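Local structure of Phosphoglucosamine/phosphogalactosamine mutase (Sulfolobus tokodaii, 2F7L) at residues A[383-396]-A[443-455]. The protein catalyses the interconversion of the 6-phosphate and 1-phosphate forms of glucosamine and galactosamine, on the route to UDP-N-acetylglucosamine and UDP-N-acetylgalactosamine. Sequence-based numbering, arbitrary orientation.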
# COMPACT_ATOMS: atom_id res chain seq x y z
N LEU A 383 -29.63 5.35 13.87
CA LEU A 383 -29.14 6.46 13.07
C LEU A 383 -28.44 5.77 11.92
O LEU A 383 -27.52 4.98 12.14
CB LEU A 383 -28.16 7.31 13.88
CG LEU A 383 -27.63 8.60 13.24
CD1 LEU A 383 -28.75 9.37 12.56
CD2 LEU A 383 -26.98 9.46 14.33
N MET A 384 -28.88 6.03 10.69
CA MET A 384 -28.25 5.40 9.54
C MET A 384 -27.24 6.32 8.89
O MET A 384 -27.51 7.51 8.65
CB MET A 384 -29.29 4.94 8.52
CG MET A 384 -29.06 3.50 8.00
SD MET A 384 -27.35 3.15 7.35
CE MET A 384 -26.56 2.32 8.81
N VAL A 385 -26.07 5.77 8.61
CA VAL A 385 -25.00 6.51 7.99
C VAL A 385 -25.50 7.21 6.72
O VAL A 385 -25.06 8.32 6.40
CB VAL A 385 -23.84 5.57 7.65
CG1 VAL A 385 -24.37 4.39 6.88
CG2 VAL A 385 -22.79 6.29 6.85
N GLU A 386 -26.43 6.57 6.02
CA GLU A 386 -26.99 7.15 4.81
C GLU A 386 -27.70 8.47 5.10
O GLU A 386 -27.82 9.33 4.22
CB GLU A 386 -27.98 6.19 4.16
CG GLU A 386 -28.66 6.80 2.96
CD GLU A 386 -30.17 6.62 2.99
OE1 GLU A 386 -30.90 7.56 2.59
OE2 GLU A 386 -30.62 5.53 3.42
N GLU A 387 -28.17 8.63 6.33
CA GLU A 387 -28.85 9.86 6.72
C GLU A 387 -27.85 10.99 6.97
O GLU A 387 -28.10 12.15 6.63
CB GLU A 387 -29.72 9.62 7.96
CG GLU A 387 -30.95 8.76 7.67
CD GLU A 387 -31.69 9.21 6.39
OE1 GLU A 387 -32.10 10.40 6.34
OE2 GLU A 387 -31.86 8.39 5.45
N ILE A 388 -26.72 10.65 7.58
CA ILE A 388 -25.68 11.63 7.86
C ILE A 388 -25.25 12.15 6.49
O ILE A 388 -25.24 13.35 6.22
CB ILE A 388 -24.46 10.96 8.55
CG1 ILE A 388 -24.93 9.99 9.65
CG2 ILE A 388 -23.56 12.01 9.15
CD1 ILE A 388 -25.54 10.63 10.86
N TYR A 389 -24.90 11.21 5.61
CA TYR A 389 -24.48 11.53 4.26
C TYR A 389 -25.45 12.51 3.63
O TYR A 389 -25.07 13.61 3.25
CB TYR A 389 -24.39 10.24 3.44
CG TYR A 389 -23.21 9.35 3.79
CD1 TYR A 389 -23.13 8.05 3.29
CD2 TYR A 389 -22.19 9.79 4.62
CE1 TYR A 389 -22.08 7.22 3.62
CE2 TYR A 389 -21.12 8.96 4.95
CZ TYR A 389 -21.07 7.67 4.44
OH TYR A 389 -20.04 6.84 4.79
N LYS A 390 -26.72 12.11 3.54
CA LYS A 390 -27.77 12.96 2.98
C LYS A 390 -27.71 14.39 3.52
O LYS A 390 -27.88 15.34 2.77
CB LYS A 390 -29.14 12.37 3.29
CG LYS A 390 -29.71 11.46 2.23
CD LYS A 390 -30.48 12.25 1.17
CE LYS A 390 -31.29 11.33 0.23
NZ LYS A 390 -32.11 12.10 -0.78
N LYS A 391 -27.47 14.52 4.82
CA LYS A 391 -27.41 15.82 5.48
C LYS A 391 -26.22 16.67 5.08
O LYS A 391 -26.37 17.67 4.39
CB LYS A 391 -27.41 15.61 7.00
CG LYS A 391 -28.44 16.42 7.77
CD LYS A 391 -27.97 17.83 8.11
CE LYS A 391 -28.90 18.45 9.17
NZ LYS A 391 -28.36 19.65 9.90
N ILE A 392 -25.03 16.27 5.53
CA ILE A 392 -23.82 17.02 5.22
C ILE A 392 -23.77 17.36 3.77
O ILE A 392 -23.28 18.42 3.38
CB ILE A 392 -22.52 16.27 5.61
CG1 ILE A 392 -22.68 14.77 5.40
CG2 ILE A 392 -22.18 16.55 7.06
CD1 ILE A 392 -21.73 13.94 6.26
N LEU A 393 -24.32 16.47 2.97
CA LEU A 393 -24.35 16.68 1.54
C LEU A 393 -25.21 17.89 1.23
O LEU A 393 -24.74 18.87 0.64
CB LEU A 393 -24.90 15.44 0.86
CG LEU A 393 -24.31 15.08 -0.50
CD1 LEU A 393 -22.94 15.72 -0.67
CD2 LEU A 393 -24.25 13.55 -0.59
N GLU A 394 -26.47 17.85 1.66
CA GLU A 394 -27.38 18.95 1.39
C GLU A 394 -27.17 20.16 2.28
O GLU A 394 -28.06 20.99 2.41
CB GLU A 394 -28.84 18.49 1.50
CG GLU A 394 -29.32 18.22 2.91
CD GLU A 394 -30.73 17.64 2.92
OE1 GLU A 394 -31.64 18.30 2.36
OE2 GLU A 394 -30.92 16.54 3.50
N VAL A 395 -26.00 20.25 2.89
CA VAL A 395 -25.70 21.41 3.70
C VAL A 395 -24.35 21.95 3.28
O VAL A 395 -24.07 23.13 3.44
CB VAL A 395 -25.71 21.12 5.25
CG1 VAL A 395 -25.09 19.79 5.55
CG2 VAL A 395 -24.96 22.21 5.99
N TYR A 396 -23.51 21.08 2.72
CA TYR A 396 -22.19 21.54 2.28
C TYR A 396 -22.03 21.63 0.77
O TYR A 396 -21.17 22.37 0.27
CB TYR A 396 -21.08 20.70 2.91
CG TYR A 396 -20.81 21.10 4.34
CD1 TYR A 396 -21.41 20.42 5.40
CD2 TYR A 396 -19.99 22.18 4.63
CE1 TYR A 396 -21.19 20.81 6.72
CE2 TYR A 396 -19.77 22.58 5.94
CZ TYR A 396 -20.37 21.90 6.98
OH TYR A 396 -20.16 22.32 8.28
N ASN A 443 -12.68 24.11 12.64
CA ASN A 443 -14.07 24.52 12.66
C ASN A 443 -14.90 23.51 11.87
O ASN A 443 -15.94 23.01 12.33
CB ASN A 443 -14.19 25.91 12.04
CG ASN A 443 -15.61 26.24 11.63
OD1 ASN A 443 -16.48 26.42 12.48
ND2 ASN A 443 -15.85 26.28 10.32
N LEU A 444 -14.43 23.21 10.65
CA LEU A 444 -15.10 22.24 9.77
C LEU A 444 -15.41 20.94 10.48
O LEU A 444 -16.55 20.46 10.48
CB LEU A 444 -14.21 21.91 8.58
CG LEU A 444 -14.33 22.85 7.38
CD1 LEU A 444 -13.28 22.50 6.34
CD2 LEU A 444 -15.73 22.73 6.82
N VAL A 445 -14.37 20.37 11.08
CA VAL A 445 -14.49 19.12 11.78
C VAL A 445 -15.59 19.22 12.83
O VAL A 445 -16.44 18.32 12.93
CB VAL A 445 -13.16 18.74 12.44
CG1 VAL A 445 -13.30 17.44 13.25
CG2 VAL A 445 -12.10 18.59 11.36
N ASN A 446 -15.58 20.31 13.59
CA ASN A 446 -16.57 20.52 14.63
C ASN A 446 -17.99 20.47 14.11
O ASN A 446 -18.83 19.76 14.66
CB ASN A 446 -16.32 21.83 15.33
CG ASN A 446 -15.05 21.81 16.13
OD1 ASN A 446 -14.77 20.83 16.83
ND2 ASN A 446 -14.26 22.88 16.03
N GLU A 447 -18.25 21.23 13.05
CA GLU A 447 -19.58 21.24 12.44
C GLU A 447 -19.97 19.81 12.05
O GLU A 447 -21.01 19.29 12.46
CB GLU A 447 -19.60 22.14 11.20
CG GLU A 447 -19.60 23.63 11.47
CD GLU A 447 -20.55 23.99 12.62
OE1 GLU A 447 -20.11 23.93 13.79
OE2 GLU A 447 -21.73 24.33 12.35
N LEU A 448 -19.10 19.18 11.27
CA LEU A 448 -19.34 17.83 10.82
C LEU A 448 -19.63 16.89 11.99
O LEU A 448 -20.62 16.13 11.95
CB LEU A 448 -18.14 17.35 9.99
CG LEU A 448 -17.89 18.11 8.68
CD1 LEU A 448 -16.51 17.78 8.16
CD2 LEU A 448 -18.95 17.77 7.64
N LYS A 449 -18.78 16.94 13.02
CA LYS A 449 -18.94 16.09 14.20
C LYS A 449 -20.38 16.18 14.71
O LYS A 449 -21.00 15.16 15.02
CB LYS A 449 -17.96 16.54 15.31
CG LYS A 449 -17.74 15.55 16.46
CD LYS A 449 -16.41 15.88 17.13
CE LYS A 449 -15.87 14.77 18.05
NZ LYS A 449 -16.47 14.71 19.43
N LYS A 450 -20.91 17.40 14.76
CA LYS A 450 -22.27 17.61 15.21
C LYS A 450 -23.24 16.82 14.36
O LYS A 450 -23.94 15.95 14.87
CB LYS A 450 -22.65 19.08 15.13
CG LYS A 450 -22.57 19.80 16.45
CD LYS A 450 -21.28 20.59 16.60
CE LYS A 450 -21.44 22.01 16.06
NZ LYS A 450 -21.70 22.03 14.58
N ILE A 451 -23.25 17.11 13.06
CA ILE A 451 -24.14 16.44 12.10
C ILE A 451 -24.05 14.92 12.18
O ILE A 451 -25.07 14.23 12.11
CB ILE A 451 -23.81 16.85 10.64
CG1 ILE A 451 -23.97 18.35 10.46
CG2 ILE A 451 -24.72 16.10 9.68
CD1 ILE A 451 -23.62 18.82 9.06
N VAL A 452 -22.83 14.42 12.31
CA VAL A 452 -22.61 12.98 12.38
C VAL A 452 -23.26 12.48 13.65
O VAL A 452 -23.81 11.38 13.69
CB VAL A 452 -21.10 12.62 12.38
CG1 VAL A 452 -20.90 11.17 12.76
CG2 VAL A 452 -20.50 12.89 11.00
N GLU A 453 -23.20 13.31 14.67
CA GLU A 453 -23.79 12.96 15.95
C GLU A 453 -25.31 13.01 15.85
O GLU A 453 -26.00 12.80 16.83
CB GLU A 453 -23.30 13.94 17.02
CG GLU A 453 -21.98 13.54 17.65
CD GLU A 453 -21.26 14.71 18.27
OE1 GLU A 453 -21.94 15.61 18.83
OE2 GLU A 453 -20.01 14.75 18.19
N GLY A 454 -25.81 13.26 14.64
CA GLY A 454 -27.24 13.37 14.45
C GLY A 454 -27.59 14.67 15.14
O GLY A 454 -28.72 14.89 15.57
N LYS A 455 -26.57 15.52 15.21
CA LYS A 455 -26.64 16.83 15.86
C LYS A 455 -26.80 16.66 17.37
O LYS A 455 -25.97 17.21 18.13
CB LYS A 455 -27.77 17.67 15.28
CG LYS A 455 -27.33 18.58 14.14
CD LYS A 455 -26.49 19.76 14.66
CE LYS A 455 -26.09 20.74 13.54
NZ LYS A 455 -27.19 21.63 13.03
OXT LYS A 455 -27.74 15.94 17.78
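E447, whose CB lies against the hydroxyl of Y396, has its carboxylate met by K450 NZ, folded back from one turn further along the same helix; NZ donates to E447 OE1 at 2.6 Å from above the carboxylate plane in a salt bridge. No hydrogen bond joins 383-396 to 443-455; the contact is mainly apolar, between helices whose axes approach to 10.0 Å, roughly antiparallel with N-to-C directions 139° apart. The Y396 ring enters as a knob among L444, E447, L448 and I451, with I451 CD1 in its plane at the edge, 3.9 Å from CE1, and L448 CD2 and L444 CD2 coming obliquely to CE1 and CE2. An alanine here is likely to leave that hole unfilled and both leucine methyls without their aromatic partner. In return, I451 is a knob among I388, K391, I392 and V395. CG1 anti to the carbonyl carbon and the extended chain beyond (chi2 178°) carry its CD1 to I392 CG2 at 3.4 Å. I388 and V452 cross at about a right angle, CG2 to CG2 3.7 Å. Beyond them, L383 CD2 rests 3.9 Å from G454 CA, where positive phi ends helix 443-452 in an apparent Schellman motif. Both helices pack on the antiparallel sheet of the C-terminal domain: I392 and V452 share V420 of strand 416-422, L448 reaches F418 and I431, and Y396 stacks edge-to-face with F418.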